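Local coordinates for protein AA9 family lytic polysaccharide monooxygenase B (Heterobasidion irregulare TC 32-1, PDB 5NNS) that oxidatively cleaves glycosidic bonds in crystalline and amorphous polysaccharides at a copper active site, giving C1-oxidised products, at residues Ala54-Gly57 against Ser58-Ser62. Sequence-based numbering, arbitrary orientation.
Sequences ASLG and SAQKS
Gln60 OE1 accepts the backbone N-H of Leu56 at 2.8 Å from Leu56 N, closing a tight local turn with a side chain. The donor lies in the carbonyl plane on a lone pair of the amide oxygen, and the N-H...O angle of 150° leaves the bond only moderately bent. Two torsions deliver the oxygen: CG of Gln60 is anti to the backbone N (chi1 -173°), and a bend at chi2 (64°) brings the amide back across the base of the turn, with OE1 beside Leu56 N. The other end of the amide points onward along the chain, where Gln60 NE2 makes a weak bond to Lys61 O (3.3 Å), so the two bonds together probably limit rotation of the amide, the NE2 one weakly.

Leu56 and Gln60 side chains cross at about a right angle, with Leu56 CB and CG each 3.4 Å from Gln60 OE1. Leu56 CB also meets Ala59 CB at 4.2 Å, a modest apolar contact beside the turn.

Two overlapping beta turns reverse the backbone, and the Gln60 side chain bridges their base. Gly57 and Ser58 are the central residues of a type II' turn, closed by a weak bond from Ala59 N to Leu56 O; its first central position, with positive phi and strongly negative psi, suits glycine. Ser58 and Ala59 are central to a type I turn, in which Gln60 N hydrogen-bonds Gly57 O at 3.3 Å. Before them, Ser55 OG accepts a weak bond from Gly57 N at 3.4 Å, while the stronger hydrogen bond of Ser55 OG is to Thr97 O.

The turn is a surface feature of the long loop between strands 12-15 and 63-66, away from the copper site. Ala59 O is hydrogen-bonded to Ser27 OG and Leu56 packs on Thr28, tying the turn to an earlier part of that loop; Gln60 touches Gln172 of strand 165-176, which runs parallel to strand 63-66, the strand the chain enters next.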
ATOM      1  N   ALA A  54       3.516  -0.934 -14.293  1.00 19.64           N
ATOM      2  CA  ALA A  54       2.928  -1.471 -15.509  1.00 20.13           C
ATOM      3  C   ALA A  54       2.299  -2.838 -15.277  1.00 20.68           C
ATOM      4  O   ALA A  54       2.752  -3.625 -14.438  1.00 21.05           O
ATOM      5  CB  ALA A  54       3.969  -1.554 -16.615  1.00 20.26           C
ATOM      6  N   SER A  55       1.227  -3.086 -16.017  1.00 20.94           N
ATOM      7  CA  SER A  55       0.644  -4.409 -16.149  1.00 21.26           C
ATOM      8  C   SER A  55       1.621  -5.311 -16.907  1.00 21.47           C
ATOM      9  O   SER A  55       2.427  -4.828 -17.696  1.00 20.73           O
ATOM     10  CB  SER A  55      -0.666  -4.297 -16.927  1.00 21.39           C
ATOM     11  OG  SER A  55      -1.274  -5.551 -17.126  1.00 21.48           O
ATOM     12  N   LEU A  56       1.532  -6.615 -16.665  1.00 22.33           N
ATOM     13  CA  LEU A  56       2.352  -7.603 -17.375  1.00 23.54           C
ATOM     14  C   LEU A  56       1.628  -8.277 -18.556  1.00 24.14           C
ATOM     15  O   LEU A  56       2.100  -9.296 -19.067  1.00 23.89           O
ATOM     16  CB  LEU A  56       2.865  -8.657 -16.386  1.00 23.53           C
ATOM     17  CG  LEU A  56       3.719  -8.123 -15.231  1.00 23.51           C
ATOM     18  CD1 LEU A  56       4.012  -9.239 -14.246  1.00 23.74           C
ATOM     19  CD2 LEU A  56       5.011  -7.511 -15.746  1.00 23.60           C
ATOM     20  N   GLY A  57       0.498  -7.715 -18.989  1.00 24.99           N
ATOM     21  CA  GLY A  57      -0.216  -8.206 -20.166  1.00 25.48           C
ATOM     22  C   GLY A  57      -0.730  -9.625 -19.992  1.00 26.35           C
ATOM     23  O   GLY A  57      -1.499  -9.903 -19.066  1.00 26.07           O
ATOM     24  N   SER A  58      -0.297 -10.521 -20.878  1.00 26.97           N
ATOM     25  CA  SER A  58      -0.680 -11.936 -20.811  1.00 27.93           C
ATOM     26  C   SER A  58      -0.035 -12.675 -19.625  1.00 28.07           C
ATOM     27  O   SER A  58      -0.599 -13.655 -19.137  1.00 27.99           O
ATOM     28  CB  SER A  58      -0.330 -12.647 -22.121  1.00 27.98           C
ATOM     29  OG  SER A  58       1.017 -12.400 -22.474  1.00 28.40           O
ATOM     30  N   ALA A  59       1.132 -12.207 -19.173  1.00 27.99           N
ATOM     31  CA  ALA A  59       1.792 -12.758 -17.977  1.00 28.47           C
ATOM     32  C   ALA A  59       1.214 -12.243 -16.643  1.00 28.40           C
ATOM     33  O   ALA A  59       1.592 -12.744 -15.577  1.00 28.27           O
ATOM     34  CB  ALA A  59       3.293 -12.495 -18.033  1.00 28.60           C
ATOM     35  N   GLN A  60       0.310 -11.259 -16.697  1.00 27.80           N
ATOM     36  CA  GLN A  60      -0.288 -10.678 -15.493  1.00 26.94           C
ATOM     37  C   GLN A  60      -1.268 -11.658 -14.862  1.00 26.82           C
ATOM     38  O   GLN A  60      -2.198 -12.114 -15.526  1.00 26.95           O
ATOM     39  CB  GLN A  60      -1.019  -9.374 -15.838  1.00 26.44           C
ATOM     40  CG  GLN A  60      -1.539  -8.583 -14.638  1.00 26.73           C
ATOM     41  CD  GLN A  60      -0.428  -8.072 -13.738  1.00 26.16           C
ATOM     42  OE1 GLN A  60       0.514  -7.441 -14.203  1.00 26.23           O
ATOM     43  NE2 GLN A  60      -0.539  -8.343 -12.445  1.00 25.93           N
ATOM     44  N   LYS A  61      -1.056 -11.973 -13.585  1.00 26.46           N
ATOM     45  CA  LYS A  61      -1.966 -12.829 -12.824  1.00 26.51           C
ATOM     46  C   LYS A  61      -2.876 -11.984 -11.925  1.00 25.46           C
ATOM     47  O   LYS A  61      -2.649 -10.785 -11.756  1.00 24.82           O
ATOM     48  CB  LYS A  61      -1.178 -13.831 -11.974  1.00 27.75           C
ATOM     49  CG  LYS A  61      -0.097 -14.624 -12.715  1.00 28.73           C
ATOM     50  CD  LYS A  61       0.095 -16.015 -12.100  1.00 29.99           C
ATOM     51  CE  LYS A  61       1.478 -16.614 -12.348  1.00 30.82           C
ATOM     52  NZ  LYS A  61       2.484 -16.263 -11.298  1.00 31.49           N
ATOM     53  N   SER A  62      -3.920 -12.620 -11.388  1.00 25.01           N
ATOM     54  CA  SER A  62      -4.771 -12.054 -10.326  1.00 24.95           C
ATOM     55  C   SER A  62      -5.040 -13.131  -9.264  1.00 24.69           C
ATOM     56  O   SER A  62      -5.231 -14.296  -9.601  1.00 25.16           O
ATOM     57  CB  SER A  62      -6.114 -11.555 -10.882  1.00 24.82           C
ATOM     58  OG  SER A  62      -5.963 -10.443 -11.748  1.00 24.97           O
TER